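Local coordinates for hypothetical protein Atu2144 (Agrobacterium tumefaciens, PDB 2ODF), which is of unknown function but belongs to the N-formylglutamate amidohydrolase family of the zinc exopeptidase clan, and so probably acts as a hydrolase, at residues Lys14-Asn20 against Thr76-Phe82; Asp59-Val65 against Thr152-Phe156; Pro93-Met99 against Arg119-Thr123. All blocks are in the same frame, centred on the assembly; numbering follows the deposited sequence.

Interaction 1: residues Lys14-Asn20 against Thr76-Phe82; sequences KAVGVEN and TLVYQRF
Thr76 OG1 has two partners: it donates to Asn20 O at 2.7 Å and accepts a hydrogen bond from Arg141 of helix 116-143. The bond to Asn20 closes one end of an antiparallel ladder in which strand 16-19, the outermost strand at one end of the seven-stranded mixed sheet, pairs with strand 77-80. The short strand axes run 4.7 Å apart at 158°. Gly17 and Tyr79 form a hydrogen-bonded pair, Gly17 N reaching Tyr79 O at 2.7 Å; Glu19 and Leu77 form the next, and between them Val18 faces Val78 as a non-hydrogen-bonded pair.

The two faces differ in character. On that of Val16, Val18 and Val78, branched methyls meet, Val16 CG1 lying 3.7 Å from Val78 CG1, and helix 116-143 packs against this side. On the other, Tyr79 swings its ring back across the ladder because CG sits between the backbone N and the carbonyl carbon (chi1 69°). One ring face then lies over Gly17, whose CA makes a CH-pi contact 3.9 Å from the ring centroid. Beyond the ring, Glu19 OE2 is salt-bridged to Arg67 and shares a water with Tyr79 OH.

At the far end Arg81 N donates to Ala15 O, and the Arg81 side chain bends at chi3 and so directs NH1, in the guanidinium plane, to Lys14 O, 2.8 Å away.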
# COMPACT_ATOMS: atom_id res chain seq x y z
N LYS A 14 -12.96 -10.27 8.51
CA LYS A 14 -12.28 -9.65 7.41
C LYS A 14 -12.28 -8.11 7.49
O LYS A 14 -13.13 -7.50 8.13
CB LYS A 14 -12.92 -10.20 6.12
CG LYS A 14 -13.07 -9.20 5.01
CD LYS A 14 -11.97 -9.35 3.97
CE LYS A 14 -11.62 -8.09 3.28
NZ LYS A 14 -11.55 -8.40 1.85
N ALA A 15 -11.27 -7.47 6.90
CA ALA A 15 -11.15 -6.01 6.90
C ALA A 15 -12.39 -5.29 6.35
O ALA A 15 -12.80 -4.29 6.87
CB ALA A 15 -9.90 -5.58 6.08
N VAL A 16 -12.97 -5.83 5.29
CA VAL A 16 -13.98 -5.12 4.49
C VAL A 16 -15.34 -5.77 4.65
O VAL A 16 -15.45 -6.97 4.56
CB VAL A 16 -13.63 -5.09 3.00
CG1 VAL A 16 -14.63 -4.21 2.23
CG2 VAL A 16 -12.17 -4.59 2.77
N GLY A 17 -16.35 -4.96 4.98
CA GLY A 17 -17.74 -5.39 4.99
C GLY A 17 -18.47 -4.90 3.76
O GLY A 17 -18.20 -3.80 3.26
N VAL A 18 -19.36 -5.72 3.22
CA VAL A 18 -20.20 -5.27 2.11
C VAL A 18 -21.61 -5.72 2.42
O VAL A 18 -21.81 -6.88 2.77
CB VAL A 18 -19.74 -5.80 0.74
CG1 VAL A 18 -20.75 -5.42 -0.39
CG2 VAL A 18 -18.33 -5.29 0.40
N GLU A 19 -22.54 -4.79 2.33
CA GLU A 19 -23.94 -5.07 2.54
C GLU A 19 -24.75 -4.65 1.33
O GLU A 19 -24.41 -3.74 0.65
CB GLU A 19 -24.42 -4.42 3.83
CG GLU A 19 -23.94 -5.11 5.10
CD GLU A 19 -24.29 -4.34 6.36
OE1 GLU A 19 -25.04 -3.38 6.26
OE2 GLU A 19 -23.81 -4.69 7.43
N ASN A 20 -25.78 -5.42 1.04
CA ASN A 20 -26.59 -5.15 -0.13
C ASN A 20 -25.73 -5.23 -1.40
O ASN A 20 -25.89 -4.45 -2.26
CB ASN A 20 -27.27 -3.81 0.06
CG ASN A 20 -28.72 -3.84 -0.26
OD1 ASN A 20 -29.23 -4.84 -0.62
ND2 ASN A 20 -29.37 -2.71 -0.18
N THR A 76 -25.81 -0.68 -2.42
CA THR A 76 -24.66 -1.35 -1.85
C THR A 76 -23.87 -0.42 -0.91
O THR A 76 -23.70 0.78 -1.16
CB THR A 76 -23.76 -1.85 -2.97
OG1 THR A 76 -24.49 -2.76 -3.79
CG2 THR A 76 -22.48 -2.53 -2.43
N LEU A 77 -23.39 -1.02 0.17
CA LEU A 77 -22.61 -0.32 1.18
C LEU A 77 -21.33 -1.10 1.40
O LEU A 77 -21.39 -2.27 1.72
CB LEU A 77 -23.35 -0.21 2.50
CG LEU A 77 -22.60 0.24 3.75
CD1 LEU A 77 -21.97 1.61 3.57
CD2 LEU A 77 -23.58 0.24 4.93
N VAL A 78 -20.20 -0.43 1.21
CA VAL A 78 -18.87 -0.97 1.50
C VAL A 78 -18.32 -0.21 2.68
O VAL A 78 -18.28 1.02 2.67
CB VAL A 78 -17.91 -0.83 0.34
CG1 VAL A 78 -16.54 -1.49 0.68
CG2 VAL A 78 -18.50 -1.44 -0.92
N TYR A 79 -17.89 -0.95 3.70
CA TYR A 79 -17.42 -0.33 4.92
C TYR A 79 -16.20 -1.08 5.49
O TYR A 79 -15.98 -2.27 5.22
CB TYR A 79 -18.54 -0.17 5.93
CG TYR A 79 -19.08 -1.44 6.53
CD1 TYR A 79 -20.02 -2.22 5.85
CD2 TYR A 79 -18.67 -1.87 7.78
CE1 TYR A 79 -20.52 -3.39 6.39
CE2 TYR A 79 -19.19 -3.05 8.34
CZ TYR A 79 -20.11 -3.80 7.63
OH TYR A 79 -20.62 -4.98 8.16
N GLN A 80 -15.40 -0.32 6.22
CA GLN A 80 -14.20 -0.82 6.89
C GLN A 80 -14.59 -1.31 8.26
O GLN A 80 -15.28 -0.60 9.01
CB GLN A 80 -13.22 0.35 6.92
CG GLN A 80 -11.89 0.18 7.54
CD GLN A 80 -11.13 -1.10 7.18
OE1 GLN A 80 -10.51 -1.23 6.11
NE2 GLN A 80 -11.10 -2.00 8.12
N ARG A 81 -14.18 -2.53 8.60
CA ARG A 81 -14.56 -3.16 9.87
C ARG A 81 -13.61 -2.88 11.05
O ARG A 81 -13.90 -3.29 12.16
CB ARG A 81 -14.75 -4.67 9.65
CG ARG A 81 -15.88 -4.95 8.67
CD ARG A 81 -16.19 -6.40 8.52
NE ARG A 81 -16.73 -6.97 9.75
CZ ARG A 81 -16.05 -7.72 10.60
NH1 ARG A 81 -14.77 -8.02 10.36
NH2 ARG A 81 -16.65 -8.19 11.69
N PHE A 82 -12.51 -2.17 10.82
CA PHE A 82 -11.55 -1.81 11.86
C PHE A 82 -11.22 -0.34 11.87
O PHE A 82 -11.41 0.37 10.86
CB PHE A 82 -10.27 -2.68 11.73
CG PHE A 82 -10.57 -4.15 11.84
CD1 PHE A 82 -10.60 -4.78 13.07
CD2 PHE A 82 -10.94 -4.87 10.71
CE1 PHE A 82 -10.96 -6.10 13.16
CE2 PHE A 82 -11.28 -6.17 10.80
CZ PHE A 82 -11.30 -6.79 12.02
O HOH W 1 -22.73 -7.30 7.48

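Interaction 2: residues Asp59-Val65 against Thr152-Phe156; sequences DPGALAV and TIHSF
Ser155 joins the two segments through both its side chain and its backbone. Its hydroxyl donates to Pro60 O, with OG and that oxygen 2.7 Å apart, and approaches from a direction tilted 34° from the carbonyl plane. The torsion that makes this possible is chi1 72°, which sets OG between the backbone N and the carbonyl carbon, within reach of Pro60 O. Ser155 N donates in turn to Asp59 OD2 at 2.9 Å, meeting the carboxylate from above its plane. The same oxygen rests 3.3 Å from His154 CB, while Asp59 OD1 has a weak hydrogen bond to His33 ND1; the His33 ring also meets that of His154 edge-to-face.

The setting is an alpha/beta one: the C-terminal end of strand 149-156, inside the mixed sheet and flanked by strands 27-31 and 220-227, faces the loop that leads into helix 62-73. Clustering of Asp59, His33 and His154 at this strand end is consistent with the usual position of the active site in zinc exopeptidase relatives. Gly61, with a positive phi of 91°, turns the chain into the helix from the N-cap position, and its carbonyl oxygen accepts from Val65 N.

Farther along, the contact is mostly van der Waals packing: Ile153 CG2 lies 3.4 Å from the carbonyl oxygen of Ala62, Ala62 O. Its apolar neighbours stand farther off, Ala62 CB at 4.2 Å from Ile153 CG2 and Val65 CG1 more loosely, at 4.4 Å from the same methyl.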
# COMPACT_ATOMS: atom_id res chain seq x y z
N ASP A 59 -16.22 7.17 13.36
CA ASP A 59 -17.25 8.21 13.17
C ASP A 59 -18.53 7.65 13.78
O ASP A 59 -19.26 6.87 13.12
CB ASP A 59 -17.49 8.49 11.69
CG ASP A 59 -16.37 9.26 11.04
OD1 ASP A 59 -15.25 9.35 11.60
OD2 ASP A 59 -16.61 9.73 9.89
N PRO A 60 -18.85 8.04 15.02
CA PRO A 60 -20.09 7.54 15.63
C PRO A 60 -21.31 7.94 14.83
O PRO A 60 -21.40 9.09 14.38
CB PRO A 60 -20.13 8.22 17.02
CG PRO A 60 -18.91 9.01 17.16
CD PRO A 60 -18.13 9.00 15.88
N GLY A 61 -22.20 6.99 14.61
CA GLY A 61 -23.43 7.24 13.88
C GLY A 61 -23.33 6.98 12.39
O GLY A 61 -24.33 6.76 11.75
N ALA A 62 -22.12 7.05 11.83
CA ALA A 62 -21.95 7.07 10.37
C ALA A 62 -22.36 5.76 9.69
O ALA A 62 -23.05 5.79 8.67
CB ALA A 62 -20.50 7.47 10.01
N LEU A 63 -21.93 4.62 10.21
CA LEU A 63 -22.31 3.32 9.66
C LEU A 63 -23.83 3.11 9.82
O LEU A 63 -24.48 2.54 8.95
CB LEU A 63 -21.53 2.19 10.34
CG LEU A 63 -21.80 0.78 9.92
CD1 LEU A 63 -21.57 0.69 8.41
CD2 LEU A 63 -20.94 -0.25 10.75
N ALA A 64 -24.38 3.60 10.93
CA ALA A 64 -25.78 3.40 11.25
C ALA A 64 -26.62 4.13 10.23
O ALA A 64 -27.59 3.57 9.70
CB ALA A 64 -26.09 3.91 12.67
N VAL A 65 -26.25 5.39 9.97
CA VAL A 65 -26.87 6.21 8.94
C VAL A 65 -26.67 5.60 7.56
O VAL A 65 -27.61 5.53 6.79
CB VAL A 65 -26.34 7.66 8.96
CG1 VAL A 65 -26.75 8.41 7.69
CG2 VAL A 65 -26.84 8.38 10.22
N THR A 152 -19.81 8.91 0.04
CA THR A 152 -19.18 8.54 1.31
C THR A 152 -19.89 9.21 2.51
O THR A 152 -20.39 10.34 2.42
CB THR A 152 -17.67 8.83 1.33
OG1 THR A 152 -17.44 10.22 1.56
CG2 THR A 152 -17.01 8.48 -0.01
N ILE A 153 -19.93 8.48 3.62
CA ILE A 153 -20.67 8.91 4.81
C ILE A 153 -19.75 9.01 6.00
O ILE A 153 -19.10 8.02 6.40
CB ILE A 153 -21.81 7.89 5.16
CG1 ILE A 153 -22.75 7.64 3.97
CG2 ILE A 153 -22.56 8.33 6.40
CD1 ILE A 153 -23.51 8.85 3.45
N HIS A 154 -19.72 10.20 6.60
CA HIS A 154 -18.84 10.53 7.70
C HIS A 154 -19.63 11.28 8.80
O HIS A 154 -20.68 11.88 8.52
CB HIS A 154 -17.71 11.46 7.25
CG HIS A 154 -16.65 10.79 6.44
ND1 HIS A 154 -16.87 10.31 5.16
CD2 HIS A 154 -15.36 10.50 6.73
CE1 HIS A 154 -15.74 9.79 4.70
NE2 HIS A 154 -14.82 9.87 5.64
N SER A 155 -19.10 11.25 10.02
CA SER A 155 -19.57 12.15 11.07
C SER A 155 -18.40 12.89 11.67
O SER A 155 -17.22 12.46 11.56
CB SER A 155 -20.43 11.44 12.16
OG SER A 155 -19.67 10.60 13.03
N PHE A 156 -18.73 14.02 12.28
CA PHE A 156 -17.74 14.89 12.87
C PHE A 156 -18.18 15.36 14.23
O PHE A 156 -19.36 15.43 14.55
CB PHE A 156 -17.37 16.07 11.94
CG PHE A 156 -18.51 17.02 11.64
CD1 PHE A 156 -19.39 16.78 10.60
CD2 PHE A 156 -18.66 18.19 12.38
CE1 PHE A 156 -20.44 17.68 10.31
CE2 PHE A 156 -19.72 19.10 12.09
CZ PHE A 156 -20.58 18.83 11.04

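Interaction 3: residues Pro93-Met99 against Arg119-Thr123; sequences PESPSAM and RFART
Met99 and Arg119 form the close-packed side of this contact, where the loop of residues 93-99 meets helix 116-143. The methionine reaches out with CG anti to the carbonyl carbon (chi1 -59°) and then bends at chi3, which lays its CE methyl over one face of the Arg119 guanidinium, 3.7 Å above the plane and displaced toward the rim. CE also lies 3.7 Å from Thr123 OG1, and SD 3.8 Å from Arg122 CD, so the thioether is wedged among three side chains of successive helical turns. Pro93 CB adds a looser touch, 3.9 Å from Thr123 OG1. That hydroxyl itself is turned back on the helix, donating to Arg119 O.

The other side is built on polar contacts and water. Arg119 NH2 donates to Pro93 O at 2.9 Å, almost in the guanidinium plane but with a bent N-H...O angle of 139°. One water joins NH2 to Ser95 O and Met99 N, and a second joins NH1 to Met99 O. Ser95 O belongs to a type I turn from Ser95 to Ala98, in which Ser95 OG also accepts from Ser97 N, an ST turn. In the dimer, Glu94 forms a salt bridge to Arg119 of the second subunit, where Pro93 also packs on its counterpart; Arg122 instead is salt-bridged to Glu118 of its own helix.

With oxygen acceptors spread along its edge and a methyl resting on one face, the Arg119 guanidinium is limited in how it can turn, and it ties loop to helix beside the subunit interface.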
# COMPACT_ATOMS: atom_id res chain seq x y z
N PRO A 93 -0.97 6.05 2.10
CA PRO A 93 0.04 5.67 3.06
C PRO A 93 1.19 6.67 3.22
O PRO A 93 1.87 6.61 4.24
CB PRO A 93 0.53 4.30 2.55
CG PRO A 93 0.10 4.18 1.20
CD PRO A 93 -1.09 5.08 1.00
N GLU A 94 1.36 7.57 2.26
CA GLU A 94 2.33 8.68 2.31
C GLU A 94 1.91 9.77 3.32
O GLU A 94 2.75 10.51 3.82
CB GLU A 94 2.58 9.28 0.89
CG GLU A 94 1.45 9.07 -0.26
CD GLU A 94 1.30 7.63 -0.84
OE1 GLU A 94 0.50 6.92 -0.26
OE2 GLU A 94 1.92 7.17 -1.87
N SER A 95 0.61 9.87 3.62
CA SER A 95 0.13 10.91 4.54
C SER A 95 0.43 10.58 6.00
O SER A 95 0.24 9.44 6.42
CB SER A 95 -1.39 11.08 4.40
OG SER A 95 -1.90 11.91 5.44
N PRO A 96 0.87 11.58 6.80
CA PRO A 96 1.02 11.34 8.24
C PRO A 96 -0.27 10.98 8.95
O PRO A 96 -0.23 10.41 10.04
CB PRO A 96 1.54 12.69 8.77
CG PRO A 96 2.12 13.35 7.64
CD PRO A 96 1.31 12.93 6.44
N SER A 97 -1.41 11.32 8.37
CA SER A 97 -2.69 11.01 9.00
C SER A 97 -3.12 9.57 8.73
O SER A 97 -4.07 9.12 9.32
CB SER A 97 -3.80 11.97 8.54
OG SER A 97 -3.57 13.23 9.15
N ALA A 98 -2.44 8.84 7.86
CA ALA A 98 -2.86 7.45 7.57
C ALA A 98 -2.76 6.55 8.81
O ALA A 98 -3.61 5.65 9.02
CB ALA A 98 -2.04 6.86 6.41
N MET A 99 -1.71 6.77 9.56
CA MET A 99 -1.41 6.04 10.75
C MET A 99 -1.02 7.07 11.77
O MET A 99 0.11 7.37 11.90
CB MET A 99 -0.30 5.03 10.52
CG MET A 99 -0.64 4.01 9.46
SD MET A 99 0.63 2.84 8.92
CE MET A 99 0.54 3.02 7.25
N ARG A 119 4.08 -0.55 8.88
CA ARG A 119 3.42 0.24 7.87
C ARG A 119 2.96 -0.63 6.70
O ARG A 119 1.83 -0.49 6.22
CB ARG A 119 4.33 1.34 7.34
CG ARG A 119 4.67 2.41 8.41
CD ARG A 119 5.36 3.63 7.80
NE ARG A 119 4.39 4.44 7.08
CZ ARG A 119 3.58 5.33 7.64
NH1 ARG A 119 3.61 5.57 8.95
NH2 ARG A 119 2.73 5.99 6.89
N PHE A 120 3.80 -1.56 6.28
CA PHE A 120 3.42 -2.44 5.20
C PHE A 120 2.24 -3.32 5.67
O PHE A 120 1.29 -3.47 4.95
CB PHE A 120 4.58 -3.30 4.67
CG PHE A 120 4.14 -4.21 3.60
CD1 PHE A 120 3.93 -3.73 2.32
CD2 PHE A 120 3.74 -5.49 3.89
CE1 PHE A 120 3.45 -4.56 1.34
CE2 PHE A 120 3.24 -6.30 2.93
CZ PHE A 120 3.09 -5.83 1.65
N ALA A 121 2.35 -3.89 6.87
CA ALA A 121 1.33 -4.79 7.41
C ALA A 121 -0.05 -4.14 7.37
O ALA A 121 -1.02 -4.72 6.85
CB ALA A 121 1.71 -5.22 8.85
N ARG A 122 -0.14 -2.90 7.88
CA ARG A 122 -1.42 -2.19 7.93
C ARG A 122 -1.91 -1.80 6.56
O ARG A 122 -3.08 -1.91 6.26
CB ARG A 122 -1.27 -0.94 8.78
CG ARG A 122 -0.89 -1.26 10.21
CD ARG A 122 -0.86 -0.01 10.99
NE ARG A 122 -0.37 -0.19 12.35
CZ ARG A 122 -0.53 0.70 13.32
NH1 ARG A 122 -1.23 1.81 13.11
NH2 ARG A 122 0.00 0.47 14.52
N THR A 123 -1.00 -1.33 5.71
CA THR A 123 -1.35 -0.96 4.35
C THR A 123 -1.92 -2.14 3.55
O THR A 123 -2.91 -2.00 2.82
CB THR A 123 -0.11 -0.36 3.62
OG1 THR A 123 0.40 0.79 4.33
CG2 THR A 123 -0.46 0.04 2.23
O HOH W 2 0.96 7.79 8.29
O HOH W 3 2.49 7.40 11.12

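Overall arrangement
Interactions 1 and 2 belong to the same mixed sheet, their centres 13 Å apart, and they touch where Leu63 of helix 62-73 packs on Leu77 and Tyr79 of strand 77-80. Along the chain their segments alternate, so the connections to outer strand 16-19 and inner strand 149-156 interleave. Interaction 3 opens after interaction 1 has closed and is nested within the loop closed by interaction 2. It stands apart, with its centre about 20 and 22 Å from those of the other two, on helix 116-143, which also covers one face of interaction 1. The three thus sample sheet edge, sheet interior and dimer-facing periphery of one alpha/beta unit.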